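Local coordinates for probable outer membrane protein (Pseudomonas aeruginosa, PDB 3DWO), which forms an outer-membrane beta-barrel channel of the FadL family and probably carries long-chain fatty acids or other hydrophobic compounds across the outer membrane, at residues R15-G20 with R378-L383; L290-Q295 with L302-T307; A399-Q404 with Q433-S438. One frame throughout, in Å; residues are numbered along the deposited sequence.

Contact 1 (R15-G20 with R378-L383); sequences RAMAGG and RYFASL. With C8E ((hydroxyethyloxy)tri(ethyloxy)octane), chain F; C8E ((hydroxyethyloxy)tri(ethyloxy)octane), chain E.
Met17 and Phe380 make the main apolar contact between loop segment 15-20 and barrel strand 378-383. The methyl CE of Met17 rests 3.8 Å from CE1 of the Phe380 ring and nearly as close to CD1, the two side chains meeting at an oblique angle. The thioether chain, bent at both chi2 (68°) and chi3 (76°), curls so that its end comes closer to the strand than its direction at CB would suggest. Ala16 adds a looser touch, its CB 4.5 Å from CB of Phe380.

No hydrogen bond joins the two segments. OG of Ser382 lies 3.6 Å from the backbone N of Ala16, and its hydrogen-bonding partner is Ser402 on the next strand, with a weak second bond to the carbonyl of Trp13. Ala16 N is turned to Trp13 O, and Met17 N to Gly12 O, in a Schellman motif that ends helix 10-14 with Ala16, at positive phi, as its C' residue. A type I' turn from Arg15 to Ala18 overlaps it, closed by Ala18 N to Arg15 O at 3.0 Å, and a type II turn from Met17 to Gly20 overlaps that. The contact therefore sets the end of an N-terminal helix and its tight turns against the inner side of the FadL-family barrel wall.

The charged residues find partners outside the segments. Arg15 starts away from the strand, and its guanidinium makes a salt bridge with Asp344 and a cation-pi contact with Phe23, whereas Arg378 pairs with Asp375.

Detergent touches the same strand: C14 of one C8E molecule (chain E) lies 3.4 Å from NH1 of Arg378, while C10 of another (chain F) comes within 3.3 Å of CE2 of Tyr379, whose ring has C11 of that molecule over one face.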
loop_
_atom_site.group_PDB
_atom_site.type_symbol
_atom_site.label_atom_id
_atom_site.label_comp_id
_atom_site.label_asym_id
_atom_site.label_seq_id
_atom_site.Cartn_x
_atom_site.Cartn_y
_atom_site.Cartn_z
ATOM N N ARG A 15 11.743 14.927 6.469
ATOM C CA ARG A 15 13.014 14.281 6.783
ATOM C C ARG A 15 13.019 12.796 6.433
ATOM O O ARG A 15 13.738 12.002 7.047
ATOM C CB ARG A 15 13.362 14.482 8.262
ATOM C CG ARG A 15 12.223 14.199 9.221
ATOM C CD ARG A 15 12.656 14.425 10.662
ATOM N NE ARG A 15 11.555 14.182 11.588
ATOM C CZ ARG A 15 10.829 15.132 12.166
ATOM N NH1 ARG A 15 11.082 16.411 11.931
ATOM N NH2 ARG A 15 9.837 14.799 12.975
ATOM N N ALA A 16 12.225 12.433 5.428
ATOM C CA ALA A 16 12.121 11.050 4.968
ATOM C C ALA A 16 11.787 10.086 6.100
ATOM O O ALA A 16 12.264 8.950 6.118
ATOM C CB ALA A 16 13.419 10.623 4.284
ATOM N N MET A 17 10.965 10.550 7.040
ATOM C CA MET A 17 10.541 9.737 8.180
ATOM C C MET A 17 11.666 9.335 9.142
ATOM O O MET A 17 11.463 8.491 10.014
ATOM C CB MET A 17 9.833 8.467 7.689
ATOM C CG MET A 17 8.429 8.677 7.124
ATOM S SD MET A 17 8.361 9.593 5.569
ATOM C CE MET A 17 8.890 8.334 4.416
ATOM N N ALA A 18 12.847 9.932 8.991
ATOM C CA ALA A 18 13.973 9.598 9.862
ATOM C C ALA A 18 13.693 10.003 11.306
ATOM O O ALA A 18 13.257 11.118 11.576
ATOM C CB ALA A 18 15.244 10.281 9.362
ATOM N N GLY A 19 13.946 9.087 12.234
ATOM C CA GLY A 19 13.710 9.375 13.636
ATOM C C GLY A 19 12.295 9.034 14.059
ATOM O O GLY A 19 11.944 9.150 15.235
ATOM N N GLY A 20 11.476 8.610 13.103
ATOM C CA GLY A 20 10.109 8.256 13.424
ATOM C C GLY A 20 9.378 9.416 14.069
ATOM O O GLY A 20 9.396 10.537 13.552
ATOM N N ARG A 378 13.151 1.504 -3.427
ATOM C CA ARG A 378 13.040 2.945 -3.645
ATOM C C ARG A 378 14.044 3.737 -2.824
ATOM O O ARG A 378 14.475 3.310 -1.752
ATOM C CB ARG A 378 11.654 3.485 -3.260
ATOM C CG ARG A 378 10.440 2.750 -3.790
ATOM C CD ARG A 378 10.062 1.588 -2.892
ATOM N NE ARG A 378 8.723 1.094 -3.200
ATOM C CZ ARG A 378 7.602 1.729 -2.872
ATOM N NH1 ARG A 378 7.656 2.882 -2.220
ATOM N NH2 ARG A 378 6.424 1.216 -3.201
ATOM N N TYR A 379 14.413 4.900 -3.348
ATOM C CA TYR A 379 15.291 5.816 -2.642
ATOM C C TYR A 379 14.391 7.025 -2.414
ATOM O O TYR A 379 13.754 7.511 -3.349
ATOM C CB TYR A 379 16.490 6.235 -3.495
ATOM C CG TYR A 379 17.726 5.382 -3.324
ATOM C CD1 TYR A 379 18.098 4.895 -2.072
ATOM C CD2 TYR A 379 18.550 5.102 -4.411
ATOM C CE1 TYR A 379 19.260 4.147 -1.908
ATOM C CE2 TYR A 379 19.715 4.358 -4.261
ATOM C CZ TYR A 379 20.063 3.884 -3.010
ATOM O OH TYR A 379 21.213 3.140 -2.869
ATOM N N PHE A 380 14.315 7.496 -1.177
ATOM C CA PHE A 380 13.487 8.652 -0.862
ATOM C C PHE A 380 14.369 9.863 -0.568
ATOM O O PHE A 380 15.343 9.762 0.186
ATOM C CB PHE A 380 12.603 8.570 0.419
ATOM C CG PHE A 380 11.441 7.729 0.317
ATOM C CD1 PHE A 380 10.201 8.199 0.743
ATOM C CD2 PHE A 380 11.547 6.402 -0.091
ATOM C CE1 PHE A 380 9.083 7.361 0.762
ATOM C CE2 PHE A 380 10.434 5.556 -0.076
ATOM C CZ PHE A 380 9.200 6.038 0.353
ATOM N N ALA A 381 14.034 10.995 -1.178
ATOM C CA ALA A 381 14.766 12.243 -0.971
ATOM C C ALA A 381 13.742 13.299 -0.564
ATOM O O ALA A 381 12.833 13.611 -1.335
ATOM C CB ALA A 381 15.479 12.662 -2.258
ATOM N N SER A 382 13.887 13.848 0.641
ATOM C CA SER A 382 12.935 14.841 1.137
ATOM C C SER A 382 13.538 16.158 1.614
ATOM O O SER A 382 14.672 16.206 2.097
ATOM C CB SER A 382 12.123 14.259 2.301
ATOM O OG SER A 382 11.516 13.025 1.967
ATOM N N LEU A 383 12.739 17.216 1.488
ATOM C CA LEU A 383 13.098 18.560 1.932
ATOM C C LEU A 383 11.869 19.092 2.665
ATOM O O LEU A 383 10.741 18.856 2.229
ATOM C CB LEU A 383 13.410 19.469 0.739
ATOM C CG LEU A 383 14.674 19.163 -0.062
ATOM C CD1 LEU A 383 14.770 20.143 -1.221
ATOM C CD2 LEU A 383 15.903 19.267 0.839
HETATM C C2 C8E F . 18.688 8.696 -7.432
HETATM C C3 C8E F . 19.437 7.584 -8.020
HETATM C C4 C8E F . 18.508 6.824 -8.848
HETATM C C5 C8E F . 18.629 5.370 -8.513
HETATM C C6 C8E F . 17.377 4.652 -8.755
HETATM C C7 C8E F . 16.883 4.491 -7.389
HETATM C C8 C8E F . 16.374 3.113 -7.169
HETATM O O9 C8E F . 16.589 2.308 -6.014
HETATM C C10 C8E F . 17.917 1.964 -5.660
HETATM C C11 C8E F . 17.823 1.141 -4.407
HETATM C C1 C8E E . -6.449 5.879 -3.008
HETATM C C2 C8E E . -5.168 5.335 -3.436
HETATM C C3 C8E E . -4.233 5.065 -2.347
HETATM C C4 C8E E . -3.328 6.197 -2.257
HETATM C C5 C8E E . -1.949 5.691 -2.101
HETATM C C6 C8E E . -1.102 6.732 -1.563
HETATM C C7 C8E E . 0.196 6.115 -1.740
HETATM C C8 C8E E . 1.115 7.134 -2.264
HETATM O O9 C8E E . 2.525 7.129 -2.197
HETATM C C10 C8E E . 3.169 7.113 -0.940
HETATM C C11 C8E E . 4.629 7.102 -1.269
HETATM O O12 C8E E . 4.961 5.977 -2.107
HETATM C C13 C8E E . 6.259 6.053 -2.764
HETATM C C14 C8E E . 6.627 5.432 -4.148
HETATM O O15 C8E E . 5.966 5.512 -5.443
HETATM C C16 C8E E . 5.012 4.442 -5.603
HETATM C C17 C8E E . 5.584 3.165 -6.237
HETATM O O18 C8E E . 5.285 2.752 -7.584
HETATM C C19 C8E E . 4.112 1.893 -7.653
HETATM C C20 C8E E . 4.166 0.379 -8.073
HETATM O O21 C8E E . 4.033 -0.618 -7.055
#

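Contact 2 (L290-Q295 with L302-T307); sequences LDWVHQ and LGASAT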
loop_
_atom_site.group_PDB
_atom_site.type_symbol
_atom_site.label_atom_id
_atom_site.label_comp_id
_atom_site.label_asym_id
_atom_site.label_seq_id
_atom_site.Cartn_x
_atom_site.Cartn_y
_atom_site.Cartn_z
ATOM N N LEU A 290 12.862 0.783 14.791
ATOM C CA LEU A 290 13.801 1.225 15.807
ATOM C C LEU A 290 14.145 2.669 15.448
ATOM O O LEU A 290 14.615 2.934 14.345
ATOM C CB LEU A 290 15.055 0.345 15.768
ATOM C CG LEU A 290 15.984 0.292 16.987
ATOM C CD1 LEU A 290 16.552 1.677 17.279
ATOM C CD2 LEU A 290 15.215 -0.238 18.189
ATOM N N ASP A 291 13.895 3.602 16.365
ATOM C CA ASP A 291 14.185 5.010 16.109
ATOM C C ASP A 291 15.189 5.615 17.088
ATOM O O ASP A 291 15.208 5.281 18.276
ATOM C CB ASP A 291 12.895 5.828 16.141
ATOM C CG ASP A 291 11.858 5.315 15.166
ATOM O OD1 ASP A 291 12.150 5.271 13.951
ATOM O OD2 ASP A 291 10.749 4.957 15.614
ATOM N N TRP A 292 16.014 6.519 16.573
ATOM C CA TRP A 292 17.031 7.188 17.367
ATOM C C TRP A 292 17.150 8.652 16.972
ATOM O O TRP A 292 17.371 8.980 15.809
ATOM C CB TRP A 292 18.381 6.488 17.187
ATOM C CG TRP A 292 19.522 7.156 17.904
ATOM C CD1 TRP A 292 19.504 7.688 19.163
ATOM C CD2 TRP A 292 20.861 7.324 17.420
ATOM N NE1 TRP A 292 20.748 8.174 19.494
ATOM C CE2 TRP A 292 21.600 7.964 18.441
ATOM C CE3 TRP A 292 21.509 6.995 16.221
ATOM C CZ2 TRP A 292 22.958 8.283 18.302
ATOM C CZ3 TRP A 292 22.861 7.313 16.080
ATOM C CH2 TRP A 292 23.568 7.951 17.119
ATOM N N VAL A 293 16.993 9.533 17.950
ATOM C CA VAL A 293 17.099 10.960 17.705
ATOM C C VAL A 293 18.164 11.554 18.619
ATOM O O VAL A 293 18.085 11.447 19.844
ATOM C CB VAL A 293 15.751 11.672 17.951
ATOM C CG1 VAL A 293 15.924 13.177 17.847
ATOM C CG2 VAL A 293 14.729 11.198 16.925
ATOM N N HIS A 294 19.175 12.161 18.010
ATOM C CA HIS A 294 20.252 12.779 18.764
ATOM C C HIS A 294 20.271 14.281 18.531
ATOM O O HIS A 294 20.298 14.745 17.392
ATOM C CB HIS A 294 21.604 12.187 18.361
ATOM C CG HIS A 294 22.769 12.856 19.022
ATOM N ND1 HIS A 294 23.103 14.171 18.784
ATOM C CD2 HIS A 294 23.659 12.400 19.935
ATOM C CE1 HIS A 294 24.147 14.499 19.525
ATOM N NE2 HIS A 294 24.504 13.443 20.232
ATOM N N GLN A 295 20.255 15.037 19.620
ATOM C CA GLN A 295 20.287 16.485 19.536
ATOM C C GLN A 295 21.737 16.933 19.695
ATOM O O GLN A 295 22.317 16.806 20.774
ATOM C CB GLN A 295 19.406 17.075 20.634
ATOM C CG GLN A 295 17.991 16.518 20.602
ATOM C CD GLN A 295 17.188 16.855 21.843
ATOM O OE1 GLN A 295 17.572 16.503 22.962
ATOM N NE2 GLN A 295 16.061 17.534 21.651
ATOM N N LEU A 302 19.366 15.219 14.584
ATOM C CA LEU A 302 19.369 14.224 13.525
ATOM C C LEU A 302 18.675 12.955 13.998
ATOM O O LEU A 302 18.688 12.632 15.189
ATOM C CB LEU A 302 20.801 13.892 13.101
ATOM C CG LEU A 302 21.627 15.027 12.493
ATOM C CD1 LEU A 302 22.972 14.477 12.044
ATOM C CD2 LEU A 302 20.892 15.639 11.313
ATOM N N GLY A 303 18.061 12.244 13.057
ATOM C CA GLY A 303 17.370 11.017 13.389
ATOM C C GLY A 303 17.699 9.910 12.410
ATOM O O GLY A 303 17.985 10.165 11.239
ATOM N N ALA A 304 17.679 8.677 12.906
ATOM C CA ALA A 304 17.942 7.499 12.090
ATOM C C ALA A 304 16.810 6.543 12.394
ATOM O O ALA A 304 16.314 6.504 13.521
ATOM C CB ALA A 304 19.277 6.864 12.465
ATOM N N SER A 305 16.398 5.767 11.402
ATOM C CA SER A 305 15.305 4.836 11.620
ATOM C C SER A 305 15.422 3.574 10.774
ATOM O O SER A 305 15.843 3.622 9.621
ATOM C CB SER A 305 13.978 5.547 11.338
ATOM O OG SER A 305 12.900 4.635 11.375
ATOM N N ALA A 306 15.054 2.441 11.361
ATOM C CA ALA A 306 15.099 1.161 10.660
ATOM C C ALA A 306 13.792 0.430 10.907
ATOM O O ALA A 306 13.465 0.103 12.051
ATOM C CB ALA A 306 16.262 0.319 11.162
ATOM N N THR A 307 13.037 0.180 9.843
ATOM C CA THR A 307 11.771 -0.523 9.992
ATOM C C THR A 307 11.778 -1.862 9.270
ATOM O O THR A 307 12.078 -1.938 8.078
ATOM C CB THR A 307 10.586 0.328 9.475
ATOM O OG1 THR A 307 10.462 1.510 10.272
ATOM C CG2 THR A 307 9.284 -0.457 9.549
#
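Ser305 and Asp291 face each other as a non-hydrogen-bonded pair of the antiparallel hairpin formed by strands 287-295 and 300-309, and their side chains supply the polar link across it. Ser305 OG, anti to its own N (chi1 173°), donates to OD1 of Asp291 at 2.8 Å, meeting that oxygen nearly end-on to its C-O bond. The carboxylate bends toward the neighbouring strand to receive it. Val293 shares this face of the sheet, opposite Gly303, where the CA atoms close to 4.3 Å.

Leu290, Trp292 and His294 project from the other face, across from Ala306, Ala304 and Leu302. The Trp292 indole meets Ala304 obliquely, CE3 to CB 4.4 Å, and CB of His294 lies over one face of the indole, offset toward its rim. Trp292 NE1 bonds to Asp226 on the adjoining strand. Beneath these side chains the three hydrogen-bonded pairs contribute six backbone bonds, among them His294 N to Leu302 O at 2.9 Å.

The chemistry thus differs between the two faces: leucines, alanines, an indole and an imidazole on one, and on the other a buried carboxylate that the serine's hydrogen bond would be expected to stabilise in its charged form.

Contact 3 (A399-Q404 with Q433-S438); sequences AAYSRQ and QVFSLS. With C8E ((hydroxyethyloxy)tri(ethyloxy)octane), chain E.
Strands 395-411 and 423-441 form the last hairpin of the barrel, and segments 399-404 and 433-438 are paired antiparallel within it, their axes 4.6 Å apart. Ala400 with Ser436 and Ser402 with Val434 are the hydrogen-bonded pairs; the shortest of their four backbone bonds runs from Val434 N to Ser402 O at 2.7 Å.

On the face that carries the large side chains, the phenol of Tyr401 meets both Gln433 and Phe435 across the strand pair. Its OH donates to OE1 of Gln433 at 2.7 Å, entering in the carbonyl plane of the amide. The oxygen in turn sits at the edge of the phenol ring, whose plane makes 65° with the amide. Gln433 reaches there with CG between its N and carbonyl carbon (chi1 75°) and the chain extended beyond, and its NE2 is held by Asp53 of strand 44-63. Tyr401 and Phe435 run side by side in the same direction, with Tyr401 CE1 3.8 Å from Phe435 CE2 over a face of the phenylalanine ring; the ring planes meet at 58°. Further along, Leu437 CD1 covers Ala399 CB at 3.8 Å.

Strand 423-441 also pairs with strand 44-63, so this hairpin takes part in closing the FadL-type barrel. The opposite face, with Ala400, Ser402, Val434 and Ser436, turns to the interior, where Trp13 of helix 10-14 packs on Ser402, Val434 and Ser436. Small groups meet there, CB of Ala400 lying 3.9 Å from CB of Ser436. Ser436 OG bonds to Asn50 of strand 44-63.

Gln404, bent at its second torsion, crosses Val434 obliquely with its amide, NE2 to CG2 3.9 Å, while its CG is 3.4 Å from C13 of a C8E molecule (chain E).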
loop_
_atom_site.group_PDB
_atom_site.type_symbol
_atom_site.label_atom_id
_atom_site.label_comp_id
_atom_site.label_asym_id
_atom_site.label_seq_id
_atom_site.Cartn_x
_atom_site.Cartn_y
_atom_site.Cartn_z
ATOM N N ALA A 399 5.652 22.407 5.597
ATOM C CA ALA A 399 5.578 22.034 4.194
ATOM C C ALA A 399 6.661 21.003 3.926
ATOM O O ALA A 399 7.671 20.954 4.627
ATOM C CB ALA A 399 5.793 23.249 3.321
ATOM N N ALA A 400 6.448 20.173 2.916
ATOM C CA ALA A 400 7.426 19.159 2.576
ATOM C C ALA A 400 7.242 18.696 1.145
ATOM O O ALA A 400 6.140 18.752 0.595
ATOM C CB ALA A 400 7.302 17.967 3.530
ATOM N N TYR A 401 8.343 18.265 0.545
ATOM C CA TYR A 401 8.341 17.734 -0.804
ATOM C C TYR A 401 9.187 16.489 -0.712
ATOM O O TYR A 401 10.242 16.500 -0.085
ATOM C CB TYR A 401 8.988 18.684 -1.808
ATOM C CG TYR A 401 9.101 18.055 -3.183
ATOM C CD1 TYR A 401 7.960 17.772 -3.938
ATOM C CD2 TYR A 401 10.340 17.683 -3.702
ATOM C CE1 TYR A 401 8.051 17.133 -5.176
ATOM C CE2 TYR A 401 10.441 17.042 -4.939
ATOM C CZ TYR A 401 9.294 16.771 -5.669
ATOM O OH TYR A 401 9.390 16.144 -6.889
ATOM N N SER A 402 8.725 15.414 -1.329
ATOM C CA SER A 402 9.470 14.173 -1.292
ATOM C C SER A 402 9.413 13.472 -2.641
ATOM O O SER A 402 8.346 13.309 -3.228
ATOM C CB SER A 402 8.917 13.264 -0.195
ATOM O OG SER A 402 9.677 12.078 -0.102
ATOM N N ARG A 403 10.579 13.080 -3.136
ATOM C CA ARG A 403 10.672 12.389 -4.407
ATOM C C ARG A 403 11.095 10.954 -4.132
ATOM O O ARG A 403 11.977 10.703 -3.315
ATOM C CB ARG A 403 11.694 13.078 -5.321
ATOM C CG ARG A 403 12.089 12.258 -6.537
ATOM C CD ARG A 403 10.880 11.898 -7.399
ATOM N NE ARG A 403 11.161 10.813 -8.344
ATOM C CZ ARG A 403 12.008 10.905 -9.364
ATOM N NH1 ARG A 403 12.666 12.036 -9.588
ATOM N NH2 ARG A 403 12.205 9.861 -10.159
ATOM N N GLN A 404 10.447 10.013 -4.804
ATOM C CA GLN A 404 10.770 8.609 -4.635
ATOM C C GLN A 404 11.302 8.062 -5.950
ATOM O O GLN A 404 10.588 8.037 -6.959
ATOM C CB GLN A 404 9.536 7.806 -4.212
ATOM C CG GLN A 404 8.920 8.209 -2.873
ATOM C CD GLN A 404 8.101 9.486 -2.951
ATOM O OE1 GLN A 404 7.246 9.633 -3.827
ATOM N NE2 GLN A 404 8.352 10.415 -2.031
ATOM N N GLN A 433 6.170 11.212 -6.205
ATOM C CA GLN A 433 6.490 12.461 -5.550
ATOM C C GLN A 433 5.316 12.824 -4.664
ATOM O O GLN A 433 4.161 12.550 -5.006
ATOM C CB GLN A 433 6.794 13.553 -6.579
ATOM C CG GLN A 433 5.620 14.138 -7.313
ATOM C CD GLN A 433 6.079 15.074 -8.416
ATOM O OE1 GLN A 433 7.083 15.781 -8.266
ATOM N NE2 GLN A 433 5.350 15.090 -9.528
ATOM N N VAL A 434 5.619 13.407 -3.509
ATOM C CA VAL A 434 4.598 13.787 -2.545
ATOM C C VAL A 434 4.757 15.235 -2.091
ATOM O O VAL A 434 5.869 15.711 -1.850
ATOM C CB VAL A 434 4.652 12.866 -1.296
ATOM C CG1 VAL A 434 3.512 13.209 -0.335
ATOM C CG2 VAL A 434 4.578 11.395 -1.715
ATOM N N PHE A 435 3.634 15.937 -2.002
ATOM C CA PHE A 435 3.609 17.315 -1.538
ATOM C C PHE A 435 2.846 17.212 -0.225
ATOM O O PHE A 435 1.765 16.629 -0.181
ATOM C CB PHE A 435 2.862 18.204 -2.527
ATOM C CG PHE A 435 3.422 18.155 -3.919
ATOM C CD1 PHE A 435 3.168 17.063 -4.746
ATOM C CD2 PHE A 435 4.243 19.175 -4.387
ATOM C CE1 PHE A 435 3.724 16.986 -6.016
ATOM C CE2 PHE A 435 4.807 19.110 -5.656
ATOM C CZ PHE A 435 4.548 18.012 -6.475
ATOM N N SER A 436 3.411 17.763 0.842
ATOM C CA SER A 436 2.790 17.673 2.158
ATOM C C SER A 436 2.629 19.034 2.830
ATOM O O SER A 436 3.480 19.912 2.690
ATOM C CB SER A 436 3.635 16.748 3.039
ATOM O OG SER A 436 2.950 16.379 4.223
ATOM N N LEU A 437 1.536 19.197 3.566
ATOM C CA LEU A 437 1.253 20.447 4.259
ATOM C C LEU A 437 0.464 20.137 5.531
ATOM O O LEU A 437 -0.493 19.369 5.493
ATOM C CB LEU A 437 0.435 21.361 3.349
ATOM C CG LEU A 437 0.594 22.872 3.520
ATOM C CD1 LEU A 437 1.990 23.301 3.065
ATOM C CD2 LEU A 437 -0.467 23.584 2.691
ATOM N N SER A 438 0.870 20.717 6.658
ATOM C CA SER A 438 0.172 20.474 7.919
ATOM C C SER A 438 0.041 21.707 8.798
ATOM O O SER A 438 0.796 22.666 8.672
ATOM C CB SER A 438 0.885 19.392 8.730
ATOM O OG SER A 438 2.102 19.888 9.256
HETATM C C1 C8E E . -6.449 5.879 -3.008
HETATM C C2 C8E E . -5.168 5.335 -3.436
HETATM C C3 C8E E . -4.233 5.065 -2.347
HETATM C C4 C8E E . -3.328 6.197 -2.257
HETATM C C5 C8E E . -1.949 5.691 -2.101
HETATM C C6 C8E E . -1.102 6.732 -1.563
HETATM C C7 C8E E . 0.196 6.115 -1.740
HETATM C C8 C8E E . 1.115 7.134 -2.264
HETATM O O9 C8E E . 2.525 7.129 -2.197
HETATM C C10 C8E E . 3.169 7.113 -0.940
HETATM C C11 C8E E . 4.629 7.102 -1.269
HETATM O O12 C8E E . 4.961 5.977 -2.107
HETATM C C13 C8E E . 6.259 6.053 -2.764
HETATM C C14 C8E E . 6.627 5.432 -4.148
HETATM O O15 C8E E . 5.966 5.512 -5.443
HETATM C C16 C8E E . 5.012 4.442 -5.603
HETATM C C17 C8E E . 5.584 3.165 -6.237
HETATM O O18 C8E E . 5.285 2.752 -7.584
HETATM C C19 C8E E . 4.112 1.893 -7.653
HETATM C C20 C8E E . 4.166 0.379 -8.073
HETATM O O21 C8E E . 4.033 -0.618 -7.055
#

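Contacts 1 and 3 sit side by side, their centres about 10 Å apart, because strands 378-388 and 395-411 are neighbours in the barrel wall. Ser382 OG and Ser402 OG, 2.9 Å apart, join them through a probable hydrogen bond, and Phe380 CE1 packs 3.7 Å from Gln404 CG. The C8E molecule of chain E touches both. Contact 2 lies about 11 Å from contact 1, centre to centre, and meets its loop segment: Ala18 CB is 3.3 Å from Gly303 O. Contacts 2 and 3 do not touch, their nearest atoms being about 14 Å apart; contact 1 touches both, contact 2 through segment 15-20 and contact 3 through strand segment 378-383.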